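Local coordinates for protein HcgB (Methanococcus maripaludis, PDB 5D5P) that probably transfers a guanylyl group to the pyridinol precursor during biosynthesis of the iron-guanylylpyridinol cofactor of [Fe]-hydrogenase, at residues A[52-55]-A[56-60]; A[86-89]-A[90-94]. All coordinates share one frame; numbering follows the deposited sequence.

Interaction 1 (A[52-55]-A[56-60])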
ATOM      1  N   VAL A  52       3.297 -20.898  -2.295  1.00 28.63           N
ATOM      2  CA  VAL A  52       2.881 -20.307  -1.029  1.00 31.73           C
ATOM      3  C   VAL A  52       1.491 -19.679  -1.180  1.00 29.36           C
ATOM      4  O   VAL A  52       0.622 -19.902  -0.353  1.00 31.44           O
ATOM      5  CB  VAL A  52       3.887 -19.224  -0.527  1.00 33.26           C
ATOM      6  CG1 VAL A  52       3.316 -18.463   0.675  1.00 34.70           C
ATOM      7  CG2 VAL A  52       5.214 -19.854  -0.185  1.00 33.72           C
ATOM      8  N   VAL A  53       1.274 -18.904  -2.243  1.00 27.36           N
ATOM      9  CA  VAL A  53       0.007 -18.203  -2.412  1.00 25.57           C
ATOM     10  C   VAL A  53      -1.119 -19.187  -2.717  1.00 26.45           C
ATOM     11  O   VAL A  53      -2.180 -19.130  -2.118  1.00 29.26           O
ATOM     12  CB  VAL A  53       0.093 -17.146  -3.535  1.00 25.07           C
ATOM     13  CG1 VAL A  53      -1.267 -16.564  -3.854  1.00 22.64           C
ATOM     14  CG2 VAL A  53       1.061 -16.022  -3.118  1.00 26.97           C
ATOM     15  N   SER A  54      -0.853 -20.104  -3.634  1.00 24.50           N
ATOM     16  CA  SER A  54      -1.860 -21.049  -4.089  1.00 28.83           C
ATOM     17  C   SER A  54      -2.345 -21.930  -2.940  1.00 32.58           C
ATOM     18  O   SER A  54      -3.547 -22.192  -2.812  1.00 32.94           O
ATOM     19  CB  SER A  54      -1.293 -21.902  -5.237  1.00 32.71           C
ATOM     20  OG  SER A  54      -2.248 -22.848  -5.678  1.00 39.54           O
ATOM     21  N   ASP A  55      -1.430 -22.376  -2.088  1.00 36.33           N
ATOM     22  CA  ASP A  55      -1.827 -23.238  -0.988  1.00 38.69           C
ATOM     23  C   ASP A  55      -2.783 -22.529  -0.036  1.00 36.80           C
ATOM     24  O   ASP A  55      -3.700 -23.145   0.483  1.00 39.46           O
ATOM     25  CB  ASP A  55      -0.602 -23.735  -0.218  1.00 43.60           C
ATOM     26  CG  ASP A  55       0.157 -24.821  -0.969  1.00 51.58           C
ATOM     27  OD1 ASP A  55      -0.380 -25.339  -1.971  1.00 55.18           O
ATOM     28  OD2 ASP A  55       1.297 -25.141  -0.573  1.00 55.43           O
ATOM     29  N   ILE A  56      -2.601 -21.227   0.157  1.00 32.24           N
ATOM     30  CA  ILE A  56      -3.479 -20.489   1.063  1.00 30.33           C
ATOM     31  C   ILE A  56      -4.821 -20.215   0.408  1.00 33.94           C
ATOM     32  O   ILE A  56      -5.867 -20.439   1.000  1.00 39.41           O
ATOM     33  CB  ILE A  56      -2.844 -19.149   1.504  1.00 29.48           C
ATOM     34  CG1 ILE A  56      -1.703 -19.415   2.482  1.00 35.00           C
ATOM     35  CG2 ILE A  56      -3.900 -18.241   2.144  1.00 28.70           C
ATOM     36  CD1 ILE A  56      -0.796 -18.222   2.672  1.00 35.51           C
ATOM     37  N   ILE A  57      -4.776 -19.709  -0.813  1.00 27.17           N
ATOM     38  CA  ILE A  57      -5.998 -19.305  -1.514  1.00 30.31           C
ATOM     39  C   ILE A  57      -6.881 -20.517  -1.812  1.00 34.83           C
ATOM     40  O   ILE A  57      -8.110 -20.398  -1.886  1.00 37.82           O
ATOM     41  CB  ILE A  57      -5.663 -18.556  -2.797  1.00 32.12           C
ATOM     42  CG1 ILE A  57      -4.938 -17.262  -2.440  1.00 31.78           C
ATOM     43  CG2 ILE A  57      -6.911 -18.250  -3.597  1.00 33.88           C
ATOM     44  CD1 ILE A  57      -5.749 -16.334  -1.543  1.00 33.60           C
ATOM     45  N   SER A  58      -6.249 -21.679  -1.990  1.00 33.21           N
ATOM     46  CA  SER A  58      -6.994 -22.904  -2.295  1.00 39.30           C
ATOM     47  C   SER A  58      -7.891 -23.314  -1.150  1.00 42.66           C
ATOM     48  O   SER A  58      -8.868 -24.027  -1.358  1.00 45.20           O
ATOM     49  CB  SER A  58      -6.047 -24.070  -2.601  1.00 44.05           C
ATOM     50  OG  SER A  58      -5.433 -23.879  -3.859  1.00 47.20           O
ATOM     51  N   ARG A  59      -7.580 -22.841   0.053  1.00 43.31           N
ATOM     52  CA  ARG A  59      -8.366 -23.219   1.227  1.00 46.18           C
ATOM     53  C   ARG A  59      -9.615 -22.361   1.389  1.00 40.97           C
ATOM     54  O   ARG A  59     -10.493 -22.694   2.172  1.00 42.77           O
ATOM     55  CB  ARG A  59      -7.524 -23.142   2.504  1.00 48.18           C
ATOM     56  CG  ARG A  59      -6.454 -24.211   2.590  1.00 54.42           C
ATOM     57  CD  ARG A  59      -5.650 -24.081   3.866  1.00 57.33           C
ATOM     58  NE  ARG A  59      -6.487 -24.289   5.045  1.00 62.43           N
ATOM     59  CZ  ARG A  59      -6.100 -24.028   6.288  1.00 64.66           C
ATOM     60  NH1 ARG A  59      -4.888 -23.538   6.507  1.00 65.17           N
ATOM     61  NH2 ARG A  59      -6.922 -24.250   7.307  1.00 67.07           N
ATOM     62  N   ILE A  60      -9.705 -21.268   0.647  1.00 37.84           N
ATOM     63  CA  ILE A  60     -10.848 -20.379   0.802  1.00 39.61           C
ATOM     64  C   ILE A  60     -11.623 -20.184  -0.494  1.00 41.45           C
ATOM     65  O   ILE A  60     -12.587 -19.432  -0.523  1.00 42.49           O
ATOM     66  CB  ILE A  60     -10.442 -19.016   1.379  1.00 39.78           C
ATOM     67  CG1 ILE A  60      -9.562 -18.256   0.402  1.00 37.98           C
ATOM     68  CG2 ILE A  60      -9.732 -19.213   2.719  1.00 46.30           C
ATOM     69  CD1 ILE A  60      -9.228 -16.840   0.864  1.00 38.32           C
TER
HETATM   70  O   HOH W   1      -2.736 -23.140   3.843  1.00 57.02           O
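Ile56 lays its CG1 branch back along the helix, beside Val52 O. Ile56 CD1 lies 3.7 Å from Val52 O. CG1 stands anti to its own carbonyl carbon (chi1 -72°), and this sends the branch back one turn. The backbone N of Ile56 gives a weak bond to Val53 O. Ile57 N makes the regular helical bond to the same oxygen, 3.0 Å from Val53 O and nearly straight at 172°. The side chains of Val53 and Ile57 run alongside each other in the same direction, with Val53 CG1 4.0 Å from Ile57 CG1. Ser58 grips Ser54 O twice. Ser58 N donates at 2.9 Å to Ser54 O. Ser58 OG donates at 2.7 Å to Ser54 O, from the opposite face of the carbonyl and 40° above its plane. Arg59 runs its aliphatic part past the next carbonyl, with Arg59 CG 3.6 Å from Asp55 O. A water bridges Asp55 O and Arg59 NH1 weakly. Arg59 NH1 also bonds to Lys158 O, and Asp55 OD2 forms a salt bridge with Lys51 NZ. Helix 47-57, on which the contact lies, belongs to the beta-alpha-beta unit of strands 39-43 and 64-67. Val53 and Ile57 rest on Ile99 of strand 97-103, while Ile57 also meets Ile65 of strand 64-67. Val52 and Ile56 face helix 138-151, where Ile56 touches Leu146 and Leu150.

Interaction 2 (A[86-89]-A[90-94]); sequences GLIA and VDSSD
Ser92 and Ser93 turn their hydroxyls back onto two successive carbonyls of the preceding turn. Ser92 OG donates to Ile88 O at 2.7 Å, and Ser93 OG donates to Ala89 O at 2.8 Å. Each hydroxyl comes in 32° off the carbonyl plane. In both serines chi1 (69° and 76°) tucks OG in over the backbone, flanked by N and C, from where it reaches back to the carbonyl. The backbone bonds at these residues are weak: Ser92 N lies 3.1 Å from Ile88 O, and Ser93 N lies 3.2 Å from Ala89 O. With an alanine in place of Ser93, Ala89 O would probably be left with only weak backbone donors from this segment. The backbone bonds just before are sound. Val90 N bonds to Gly86 O at 2.9 Å, in the carbonyl plane, and Asp91 N bonds to Leu87 O. Val90 CG2 passes 3.4 Å from Gly86 O. Leu87 CD2 meets Val90 CB more loosely, at 4.4 Å. Ala89 touches Thr41 of strand 39-43 and Ile98 of strand 97-103. This is the C-terminal end of an alpha-helix packed on a mixed sheet, where serine hydroxyls reinforce the weak last backbone bonds as the chain leaves the helix at Ser93.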
ATOM      1  N   GLY A  86      -0.068  -6.183 -11.000  1.00 21.09           N
ATOM      2  CA  GLY A  86      -1.450  -6.623 -10.897  1.00 23.11           C
ATOM      3  C   GLY A  86      -2.258  -6.220 -12.111  1.00 20.57           C
ATOM      4  O   GLY A  86      -3.071  -7.004 -12.616  1.00 20.78           O
ATOM      5  N   LEU A  87      -2.033  -5.003 -12.604  1.00 18.00           N
ATOM      6  CA  LEU A  87      -2.806  -4.529 -13.745  1.00 21.05           C
ATOM      7  C   LEU A  87      -2.440  -5.255 -15.018  1.00 20.44           C
ATOM      8  O   LEU A  87      -3.279  -5.409 -15.908  1.00 21.01           O
ATOM      9  CB  LEU A  87      -2.616  -3.019 -13.928  1.00 20.84           C
ATOM     10  CG  LEU A  87      -3.274  -2.268 -12.765  1.00 20.92           C
ATOM     11  CD1 LEU A  87      -2.934  -0.795 -12.880  1.00 21.45           C
ATOM     12  CD2 LEU A  87      -4.802  -2.481 -12.819  1.00 21.15           C
ATOM     13  N   ILE A  88      -1.204  -5.741 -15.122  1.00 19.93           N
ATOM     14  CA  ILE A  88      -0.881  -6.580 -16.283  1.00 19.00           C
ATOM     15  C   ILE A  88      -1.769  -7.809 -16.293  1.00 19.45           C
ATOM     16  O   ILE A  88      -2.291  -8.199 -17.341  1.00 23.18           O
ATOM     17  CB  ILE A  88       0.598  -7.027 -16.278  1.00 19.79           C
ATOM     18  CG1 ILE A  88       1.475  -5.819 -16.518  1.00 22.37           C
ATOM     19  CG2 ILE A  88       0.847  -8.083 -17.352  1.00 24.81           C
ATOM     20  CD1 ILE A  88       2.975  -6.092 -16.339  1.00 22.32           C
ATOM     21  N   ALA A  89      -1.963  -8.419 -15.119  1.00 20.83           N
ATOM     22  CA  ALA A  89      -2.821  -9.598 -15.056  1.00 23.95           C
ATOM     23  C   ALA A  89      -4.281  -9.224 -15.329  1.00 23.24           C
ATOM     24  O   ALA A  89      -4.977  -9.891 -16.092  1.00 25.59           O
ATOM     25  CB  ALA A  89      -2.677 -10.312 -13.680  1.00 20.30           C
ATOM     26  N   VAL A  90      -4.739  -8.144 -14.715  1.00 21.86           N
ATOM     27  CA  VAL A  90      -6.086  -7.643 -14.991  1.00 21.85           C
ATOM     28  C   VAL A  90      -6.364  -7.395 -16.482  1.00 23.27           C
ATOM     29  O   VAL A  90      -7.420  -7.812 -17.011  1.00 24.29           O
ATOM     30  CB  VAL A  90      -6.353  -6.344 -14.212  1.00 23.27           C
ATOM     31  CG1 VAL A  90      -7.630  -5.643 -14.721  1.00 25.84           C
ATOM     32  CG2 VAL A  90      -6.421  -6.642 -12.723  1.00 22.85           C
ATOM     33  N   ASP A  91      -5.420  -6.765 -17.175  1.00 20.92           N
ATOM     34  CA  ASP A  91      -5.692  -6.298 -18.530  1.00 21.30           C
ATOM     35  C   ASP A  91      -5.453  -7.344 -19.598  1.00 22.67           C
ATOM     36  O   ASP A  91      -5.901  -7.190 -20.723  1.00 24.34           O
ATOM     37  CB  ASP A  91      -4.847  -5.054 -18.824  1.00 23.25           C
ATOM     38  CG  ASP A  91      -5.278  -3.872 -17.974  1.00 27.86           C
ATOM     39  OD1 ASP A  91      -6.384  -3.933 -17.381  1.00 28.40           O
ATOM     40  OD2 ASP A  91      -4.518  -2.893 -17.866  1.00 29.40           O
ATOM     41  N   SER A  92      -4.754  -8.418 -19.246  1.00 24.51           N
ATOM     42  CA  SER A  92      -4.369  -9.369 -20.268  1.00 23.87           C
ATOM     43  C   SER A  92      -5.027 -10.733 -20.087  1.00 26.95           C
ATOM     44  O   SER A  92      -4.813 -11.621 -20.907  1.00 28.95           O
ATOM     45  CB  SER A  92      -2.830  -9.516 -20.292  1.00 27.64           C
ATOM     46  OG  SER A  92      -2.372 -10.180 -19.111  1.00 29.64           O
ATOM     47  N   SER A  93      -5.846 -10.885 -19.052  1.00 27.59           N
ATOM     48  CA  SER A  93      -6.515 -12.173 -18.786  1.00 32.32           C
ATOM     49  C   SER A  93      -7.943 -11.957 -18.302  1.00 33.18           C
ATOM     50  O   SER A  93      -8.370 -10.817 -18.167  1.00 32.83           O
ATOM     51  CB  SER A  93      -5.727 -12.978 -17.756  1.00 35.56           C
ATOM     52  OG  SER A  93      -5.919 -12.478 -16.441  1.00 39.19           O
ATOM     53  N   ASP A  94      -8.725 -13.025 -18.093  1.00 36.88           N
ATOM     54  CA  ASP A  94     -10.036 -12.782 -17.483  1.00 38.95           C
ATOM     55  C   ASP A  94     -10.142 -13.400 -16.083  1.00 36.74           C
ATOM     56  O   ASP A  94     -11.161 -13.983 -15.717  1.00 37.59           O
ATOM     57  CB  ASP A  94     -11.191 -13.226 -18.383  1.00 47.47           C
ATOM     58  CG  ASP A  94     -11.569 -12.141 -19.413  1.00 54.96           C
ATOM     59  OD1 ASP A  94     -11.960 -11.012 -19.001  1.00 55.46           O
ATOM     60  OD2 ASP A  94     -11.498 -12.417 -20.633  1.00 58.99           O
TER

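Overall arrangement
From the N terminus, the chain passes through helices 3-15 and 24-35 and strand 39-43 before helix 47-57. Interaction 1 lies on the C-terminal half of that helix and the residues after it, and strand 64-67 follows. Interaction 2 comes later, at the end of helix 81-92, before strand 97-103. Each contact spans adjoining segments and closes only a local helical turn. The two follow in series and neither nest nor cross. The centres of interactions 1 and 2 are about 20 Å apart. Their nearest atoms are about 12 Å apart. Both contacts pack on the same mixed sheet, and each meets strand 97-103. Interaction 1 also meets strand 64-67 and helix 138-151; interaction 2 also meets strand 39-43.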